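Local structure of fatty acyl CoA synthetase FADD13 (FATTY-ACYL-CoA SYNTHETASE) (Mycobacterium tuberculosis, 3R44) at residues D58-L63 / A89-V94; R213-L218 / S252-E257. The protein belongs to the ANL superfamily of adenylate-forming enzymes, with a large AMP-binding domain and a smaller C-terminal domain. All coordinates share one frame; numbering follows the deposited sequence.

Interaction 1 of 2, residues D58-L63 / A89-V94; sequences DVLTAL and AKLGAV
Leu91, in the last turn of helix 79-91, reaches across to Leu60 and Thr61 near the end of helix 46-62, a helix-helix contact beside a parallel sheet of the AMP-binding domain. Leu91 CD1 sits between the two, 3.8 Å from Leu60 CB and equally 3.8 Å from Thr61 OG1. Leu91 CD2 meets only the exposed Thr61 of the pair, coming within 3.5 Å of Thr61 OG1. Being a methyl, CD2 makes van der Waals packing here and nothing more. The hydroxyl finds its polar partner in its own helix: with chi1 at -70°, OG1 stands beside the backbone N and bonds to the carbonyl O of Ala57, one turn earlier. A threonine suits this exposed position, since its hydroxyl is satisfied locally while the leucine methyls lie against it. Leu60 gives the buried side an apolar surface, and Leu91, partly exposed, brings two methyls to bridge it and Thr61. Just beyond Leu91, Gly92 ends the helix in a Schellman motif; its positive phi (78°) is easily adopted without a side chain, and Gly92 N bonds to Ala89 O. The chain then enters strand 94-97, completing the beta-alpha-beta unit of strand 70-74, helix 79-91 and strand 94-97. On the sheet side, Leu60 rests on Val71 of strand 70-74, while Ala93 touches Ile65 in the loop leaving helix 46-62.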
ATOM      1  N   ASP A  58      21.630 -12.641  13.779  1.00 21.09           N
ATOM      2  CA  ASP A  58      22.192 -13.535  14.791  1.00 22.93           C
ATOM      3  C   ASP A  58      21.083 -14.131  15.660  1.00 22.89           C
ATOM      4  O   ASP A  58      21.049 -15.367  15.896  1.00 23.50           O
ATOM      5  CB  ASP A  58      23.278 -12.830  15.634  1.00 24.19           C
ATOM      6  CG  ASP A  58      24.060 -13.803  16.551  1.00 31.40           C
ATOM      7  OD1 ASP A  58      24.461 -14.883  16.053  1.00 35.86           O
ATOM      8  OD2 ASP A  58      24.309 -13.481  17.741  1.00 33.79           O
ATOM      9  N   VAL A  59      20.170 -13.273  16.096  1.00 21.63           N
ATOM     10  CA  VAL A  59      19.005 -13.695  16.892  1.00 22.32           C
ATOM     11  C   VAL A  59      18.127 -14.652  16.090  1.00 21.62           C
ATOM     12  O   VAL A  59      17.734 -15.708  16.584  1.00 21.97           O
ATOM     13  CB  VAL A  59      18.172 -12.505  17.405  1.00 22.18           C
ATOM     14  CG1 VAL A  59      16.815 -12.983  18.014  1.00 25.00           C
ATOM     15  CG2 VAL A  59      18.978 -11.646  18.375  1.00 21.58           C
ATOM     16  N   LEU A  60      17.820 -14.323  14.840  1.00 19.77           N
ATOM     17  CA  LEU A  60      17.049 -15.266  14.050  1.00 19.90           C
ATOM     18  C   LEU A  60      17.705 -16.609  13.797  1.00 19.96           C
ATOM     19  O   LEU A  60      17.033 -17.675  13.898  1.00 21.01           O
ATOM     20  CB  LEU A  60      16.624 -14.628  12.724  1.00 18.17           C
ATOM     21  CG  LEU A  60      15.725 -13.394  12.746  1.00 20.26           C
ATOM     22  CD1 LEU A  60      15.710 -12.823  11.307  1.00 19.49           C
ATOM     23  CD2 LEU A  60      14.281 -13.662  13.224  1.00 19.98           C
ATOM     24  N   THR A  61      19.018 -16.595  13.544  1.00 20.41           N
ATOM     25  CA  THR A  61      19.794 -17.805  13.381  1.00 21.66           C
ATOM     26  C   THR A  61      19.638 -18.659  14.641  1.00 24.00           C
ATOM     27  O   THR A  61      19.437 -19.898  14.588  1.00 23.04           O
ATOM     28  CB  THR A  61      21.268 -17.506  13.130  1.00 22.10           C
ATOM     29  OG1 THR A  61      21.396 -16.944  11.823  1.00 21.36           O
ATOM     30  CG2 THR A  61      22.075 -18.789  13.177  1.00 24.10           C
ATOM     31  N   ALA A  62      19.716 -17.989  15.783  1.00 25.27           N
ATOM     32  CA  ALA A  62      19.648 -18.701  17.068  1.00 27.54           C
ATOM     33  C   ALA A  62      18.317 -19.461  17.246  1.00 27.98           C
ATOM     34  O   ALA A  62      18.252 -20.506  17.903  1.00 29.52           O
ATOM     35  CB  ALA A  62      19.868 -17.726  18.253  1.00 26.34           C
ATOM     36  N   LEU A  63      17.271 -18.933  16.625  1.00 28.65           N
ATOM     37  CA  LEU A  63      15.923 -19.480  16.666  1.00 28.47           C
ATOM     38  C   LEU A  63      15.641 -20.511  15.583  1.00 28.92           C
ATOM     39  O   LEU A  63      14.575 -21.125  15.574  1.00 31.03           O
ATOM     40  CB  LEU A  63      14.903 -18.342  16.632  1.00 27.60           C
ATOM     41  CG  LEU A  63      14.973 -17.329  17.768  1.00 26.99           C
ATOM     42  CD1 LEU A  63      14.048 -16.102  17.519  1.00 27.82           C
ATOM     43  CD2 LEU A  63      14.632 -17.996  19.101  1.00 31.26           C
ATOM     44  N   ALA A  89      16.648 -10.698   5.432  1.00 12.21           N
ATOM     45  CA  ALA A  89      17.186 -10.581   4.059  1.00 11.65           C
ATOM     46  C   ALA A  89      18.613 -11.172   3.930  1.00 11.99           C
ATOM     47  O   ALA A  89      18.907 -11.963   3.029  1.00 13.08           O
ATOM     48  CB  ALA A  89      17.131  -9.110   3.573  1.00 11.37           C
ATOM     49  N   LYS A  90      19.494 -10.832   4.868  1.00 12.73           N
ATOM     50  CA  LYS A  90      20.864 -11.340   4.862  1.00 13.66           C
ATOM     51  C   LYS A  90      20.916 -12.855   4.996  1.00 14.14           C
ATOM     52  O   LYS A  90      21.819 -13.480   4.450  1.00 15.68           O
ATOM     53  CB  LYS A  90      21.687 -10.723   5.984  1.00 14.45           C
ATOM     54  CG  LYS A  90      21.923  -9.198   5.778  1.00 16.20           C
ATOM     55  CD  LYS A  90      22.699  -8.673   7.007  1.00 21.40           C
ATOM     56  CE  LYS A  90      22.756  -7.161   7.037  1.00 23.10           C
ATOM     57  NZ  LYS A  90      24.054  -6.804   6.599  1.00 18.75           N
ATOM     58  N   LEU A  91      19.970 -13.433   5.735  1.00 14.19           N
ATOM     59  CA  LEU A  91      19.865 -14.897   5.908  1.00 15.69           C
ATOM     60  C   LEU A  91      19.135 -15.666   4.829  1.00 15.98           C
ATOM     61  O   LEU A  91      19.176 -16.921   4.819  1.00 15.67           O
ATOM     62  CB  LEU A  91      19.153 -15.202   7.246  1.00 17.54           C
ATOM     63  CG  LEU A  91      19.824 -14.724   8.526  1.00 18.19           C
ATOM     64  CD1 LEU A  91      18.918 -15.010   9.712  1.00 14.25           C
ATOM     65  CD2 LEU A  91      21.155 -15.421   8.730  1.00 20.43           C
ATOM     66  N   GLY A  92      18.471 -14.979   3.915  1.00 14.55           N
ATOM     67  CA  GLY A  92      17.649 -15.616   2.884  1.00 14.51           C
ATOM     68  C   GLY A  92      16.299 -16.055   3.450  1.00 14.97           C
ATOM     69  O   GLY A  92      15.561 -16.830   2.832  1.00 17.55           O
ATOM     70  N   ALA A  93      15.990 -15.555   4.632  1.00 14.20           N
ATOM     71  CA  ALA A  93      14.680 -15.704   5.257  1.00 15.26           C
ATOM     72  C   ALA A  93      13.611 -14.773   4.681  1.00 14.35           C
ATOM     73  O   ALA A  93      13.888 -13.806   3.963  1.00 14.51           O
ATOM     74  CB  ALA A  93      14.765 -15.586   6.866  1.00 14.10           C
ATOM     75  N   VAL A  94      12.367 -15.056   5.032  1.00 14.19           N
ATOM     76  CA  VAL A  94      11.241 -14.430   4.416  1.00 14.35           C
ATOM     77  C   VAL A  94      10.395 -13.739   5.500  1.00 13.84           C
ATOM     78  O   VAL A  94       9.859 -14.384   6.415  1.00 14.87           O
ATOM     79  CB  VAL A  94      10.439 -15.451   3.635  1.00 13.90           C
ATOM     80  CG1 VAL A  94       9.211 -14.807   2.958  1.00 14.16           C
ATOM     81  CG2 VAL A  94      11.338 -16.166   2.581  1.00 14.46           C
TER

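Interaction 2 of 2, residues R213-L218 / S252-E257; sequences RLLLPL and SLIVEE
Arg213 and Leu215, on one face of strand 213-216, meet the C-terminal end of helix 247-256 in a beta-alpha-beta crossover: the helix links parallel strands 238-241 and 261-264, and strand 213-216 lies between them in the sheet. The apolar part centres on Leu215, whose branches divide between two helix residues. Leu215 CD1 approaches Leu253 CD2 at 3.6 Å. Leu215 CD2 packs 3.9 Å from Ile254 CG1, the two side chains running at about a right angle. These branched residues contribute to the apolar layer between helix and sheet, which Ile254 extends to Met272 of helix 266-274.

The polar part lies at the start of the strand, where Arg213 grips Glu257 side-on with two nitrogens. A bend at chi3 (64°) turns the guanidinium so that the carbonyl O and the carboxylate OE1 of Glu257 both lie near its plane, the carboxylate itself being turned by 30°. Arginine, with N-H groups along one edge, suits this double task. Glu257 OE2 pairs with Arg43, and Arg213 NH2 also bonds to Gln33, so these buried charges have several partners. Across the contact, Arg213 NH2 forms a salt bridge to Glu257 OE1 at 2.8 Å, and Arg213 NE donates to Glu257 O at 2.7 Å, both bonds bent at the hydrogen, to 141° in the first.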
ATOM      1  N   ARG A 213      16.206  13.787   3.859  1.00 15.73           N
ATOM      2  CA  ARG A 213      15.609  13.298   5.084  1.00 14.70           C
ATOM      3  C   ARG A 213      14.126  13.084   4.848  1.00 14.17           C
ATOM      4  O   ARG A 213      13.408  13.999   4.398  1.00 13.37           O
ATOM      5  CB  ARG A 213      15.878  14.298   6.204  1.00 14.90           C
ATOM      6  CG  ARG A 213      17.307  14.607   6.287  1.00 16.82           C
ATOM      7  CD  ARG A 213      17.737  15.551   7.365  1.00 18.01           C
ATOM      8  NE  ARG A 213      17.547  15.138   8.756  1.00 16.39           N
ATOM      9  CZ  ARG A 213      18.438  14.469   9.477  1.00 20.19           C
ATOM     10  NH1 ARG A 213      19.535  14.035   8.904  1.00 20.09           N
ATOM     11  NH2 ARG A 213      18.225  14.234  10.775  1.00 20.71           N
ATOM     12  N   LEU A 214      13.651  11.877   5.134  1.00 13.92           N
ATOM     13  CA  LEU A 214      12.341  11.450   4.673  1.00 12.53           C
ATOM     14  C   LEU A 214      11.490  11.014   5.858  1.00 13.57           C
ATOM     15  O   LEU A 214      11.841  10.078   6.609  1.00 13.53           O
ATOM     16  CB  LEU A 214      12.490  10.330   3.609  1.00 13.09           C
ATOM     17  CG  LEU A 214      11.169   9.914   2.943  1.00 15.52           C
ATOM     18  CD1 LEU A 214      11.438   9.255   1.587  1.00 16.19           C
ATOM     19  CD2 LEU A 214      10.435   8.917   3.848  1.00 15.51           C
ATOM     20  N   LEU A 215      10.349  11.674   6.022  1.00 12.95           N
ATOM     21  CA  LEU A 215       9.410  11.359   7.102  1.00 13.16           C
ATOM     22  C   LEU A 215       8.484  10.215   6.732  1.00 12.88           C
ATOM     23  O   LEU A 215       7.780  10.261   5.683  1.00 12.72           O
ATOM     24  CB  LEU A 215       8.595  12.591   7.453  1.00 13.27           C
ATOM     25  CG  LEU A 215       7.499  12.337   8.467  1.00 17.05           C
ATOM     26  CD1 LEU A 215       8.130  12.151   9.860  1.00 19.72           C
ATOM     27  CD2 LEU A 215       6.479  13.518   8.403  1.00 21.28           C
ATOM     28  N   LEU A 216       8.520   9.179   7.547  1.00 12.24           N
ATOM     29  CA  LEU A 216       7.645   8.007   7.427  1.00 14.70           C
ATOM     30  C   LEU A 216       6.700   7.966   8.621  1.00 15.53           C
ATOM     31  O   LEU A 216       7.099   7.594   9.728  1.00 16.84           O
ATOM     32  CB  LEU A 216       8.445   6.702   7.386  1.00 14.62           C
ATOM     33  CG  LEU A 216       7.583   5.474   7.077  1.00 18.59           C
ATOM     34  CD1 LEU A 216       6.697   5.648   5.882  1.00 17.91           C
ATOM     35  CD2 LEU A 216       8.488   4.255   6.930  1.00 22.22           C
ATOM     36  N   PRO A 217       5.431   8.346   8.397  1.00 15.54           N
ATOM     37  CA  PRO A 217       4.522   8.334   9.529  1.00 17.23           C
ATOM     38  C   PRO A 217       3.369   7.352   9.263  1.00 19.08           C
ATOM     39  O   PRO A 217       2.269   7.499   9.864  1.00 21.35           O
ATOM     40  CB  PRO A 217       3.997   9.763   9.523  1.00 18.00           C
ATOM     41  CG  PRO A 217       3.800  10.002   8.021  1.00 15.90           C
ATOM     42  CD  PRO A 217       4.903   9.228   7.334  1.00 15.91           C
ATOM     43  N   LEU A 218       3.627   6.372   8.390  1.00 18.27           N
ATOM     44  CA  LEU A 218       2.662   5.358   8.036  1.00 19.38           C
ATOM     45  C   LEU A 218       3.250   3.988   8.433  1.00 16.76           C
ATOM     46  O   LEU A 218       4.459   3.797   8.398  1.00 16.91           O
ATOM     47  CB  LEU A 218       2.416   5.346   6.541  1.00 20.61           C
ATOM     48  CG  LEU A 218       1.910   6.691   5.990  1.00 24.89           C
ATOM     49  CD1 LEU A 218       2.216   6.844   4.510  1.00 28.21           C
ATOM     50  CD2 LEU A 218       0.434   6.788   6.317  1.00 27.06           C
ATOM     51  N   SER A 252       6.377  20.253  13.740  1.00 20.11           N
ATOM     52  CA  SER A 252       7.543  20.473  14.591  0.70 21.65           C
ATOM     53  C   SER A 252       8.642  19.487  14.231  1.00 20.78           C
ATOM     54  O   SER A 252       9.820  19.793  14.257  1.00 21.53           O
ATOM     55  CB  SER A 252       7.169  20.256  16.065  0.70 22.95           C
ATOM     56  OG  SER A 252       8.253  20.588  16.909  0.70 25.32           O
ATOM     57  N   LEU A 253       8.230  18.270  13.937  1.00 19.12           N
ATOM     58  CA  LEU A 253       9.157  17.202  13.677  1.00 18.09           C
ATOM     59  C   LEU A 253       9.793  17.492  12.337  1.00 17.20           C
ATOM     60  O   LEU A 253      11.004  17.313  12.176  1.00 18.11           O
ATOM     61  CB  LEU A 253       8.402  15.862  13.643  1.00 17.48           C
ATOM     62  CG  LEU A 253       9.232  14.648  13.206  1.00 18.69           C
ATOM     63  CD1 LEU A 253      10.541  14.540  14.020  1.00 19.75           C
ATOM     64  CD2 LEU A 253       8.411  13.311  13.251  1.00 16.08           C
ATOM     65  N   ILE A 254       8.972  17.916  11.380  1.00 15.61           N
ATOM     66  CA  ILE A 254       9.427  18.231  10.021  1.00 15.80           C
ATOM     67  C   ILE A 254      10.472  19.381  10.048  1.00 16.74           C
ATOM     68  O   ILE A 254      11.514  19.339   9.362  1.00 17.06           O
ATOM     69  CB  ILE A 254       8.214  18.571   9.132  1.00 14.86           C
ATOM     70  CG1 ILE A 254       7.538  17.285   8.641  1.00 14.21           C
ATOM     71  CG2 ILE A 254       8.580  19.491   7.960  1.00 14.81           C
ATOM     72  CD1 ILE A 254       6.184  17.542   7.957  1.00 11.11           C
ATOM     73  N   VAL A 255      10.227  20.351  10.908  1.00 17.61           N
ATOM     74  CA  VAL A 255      11.170  21.460  11.091  1.00 18.59           C
ATOM     75  C   VAL A 255      12.432  21.051  11.818  1.00 19.65           C
ATOM     76  O   VAL A 255      13.541  21.293  11.288  1.00 18.70           O
ATOM     77  CB  VAL A 255      10.499  22.669  11.757  1.00 20.78           C
ATOM     78  CG1 VAL A 255      11.498  23.782  12.036  1.00 22.60           C
ATOM     79  CG2 VAL A 255       9.366  23.201  10.851  1.00 21.12           C
ATOM     80  N   GLU A 256      12.286  20.467  13.009  1.00 20.12           N
ATOM     81  CA  GLU A 256      13.411  20.058  13.839  1.00 23.17           C
ATOM     82  C   GLU A 256      14.363  19.112  13.122  1.00 22.28           C
ATOM     83  O   GLU A 256      15.574  19.189  13.344  1.00 22.18           O
ATOM     84  CB  GLU A 256      12.984  19.407  15.166  1.00 24.30           C
ATOM     85  CG  GLU A 256      12.233  20.299  16.078  1.00 30.08           C
ATOM     86  CD  GLU A 256      13.021  21.527  16.519  1.00 39.21           C
ATOM     87  OE1 GLU A 256      14.263  21.440  16.672  1.00 45.45           O
ATOM     88  OE2 GLU A 256      12.388  22.577  16.734  1.00 44.81           O
ATOM     89  N   GLU A 257      13.852  18.247  12.256  1.00 20.88           N
ATOM     90  CA  GLU A 257      14.694  17.229  11.605  1.00 20.45           C
ATOM     91  C   GLU A 257      14.936  17.527  10.154  1.00 19.64           C
ATOM     92  O   GLU A 257      15.449  16.692   9.396  1.00 18.21           O
ATOM     93  CB  GLU A 257      14.083  15.844  11.784  1.00 20.79           C
ATOM     94  CG  GLU A 257      14.220  15.323  13.180  1.00 21.66           C
ATOM     95  CD  GLU A 257      15.674  15.258  13.712  1.00 26.09           C
ATOM     96  OE1 GLU A 257      16.678  15.078  12.972  1.00 23.50           O
ATOM     97  OE2 GLU A 257      15.810  15.370  14.935  1.00 26.43           O
TER

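Overall arrangement
Both contacts belong to the AMP-binding part of the chain but share no secondary-structure element; their centres are 31 Å apart and their nearest atoms about 16 Å. Interaction 1 joins two helices and grades from buried to exposed, whereas interaction 2 joins a helix to an inner strand of a different, larger sheet and is largely buried. Their chemistry follows their places. At 58-63 / 89-94 the contact is packing alone, and the one polar atom involved is satisfied within its own helix. At 213-218 / 252-257 the leucine and isoleucine layer is supplemented by buried charges that bond across the contact. In each case a crossover helix is involved near its C-terminal end.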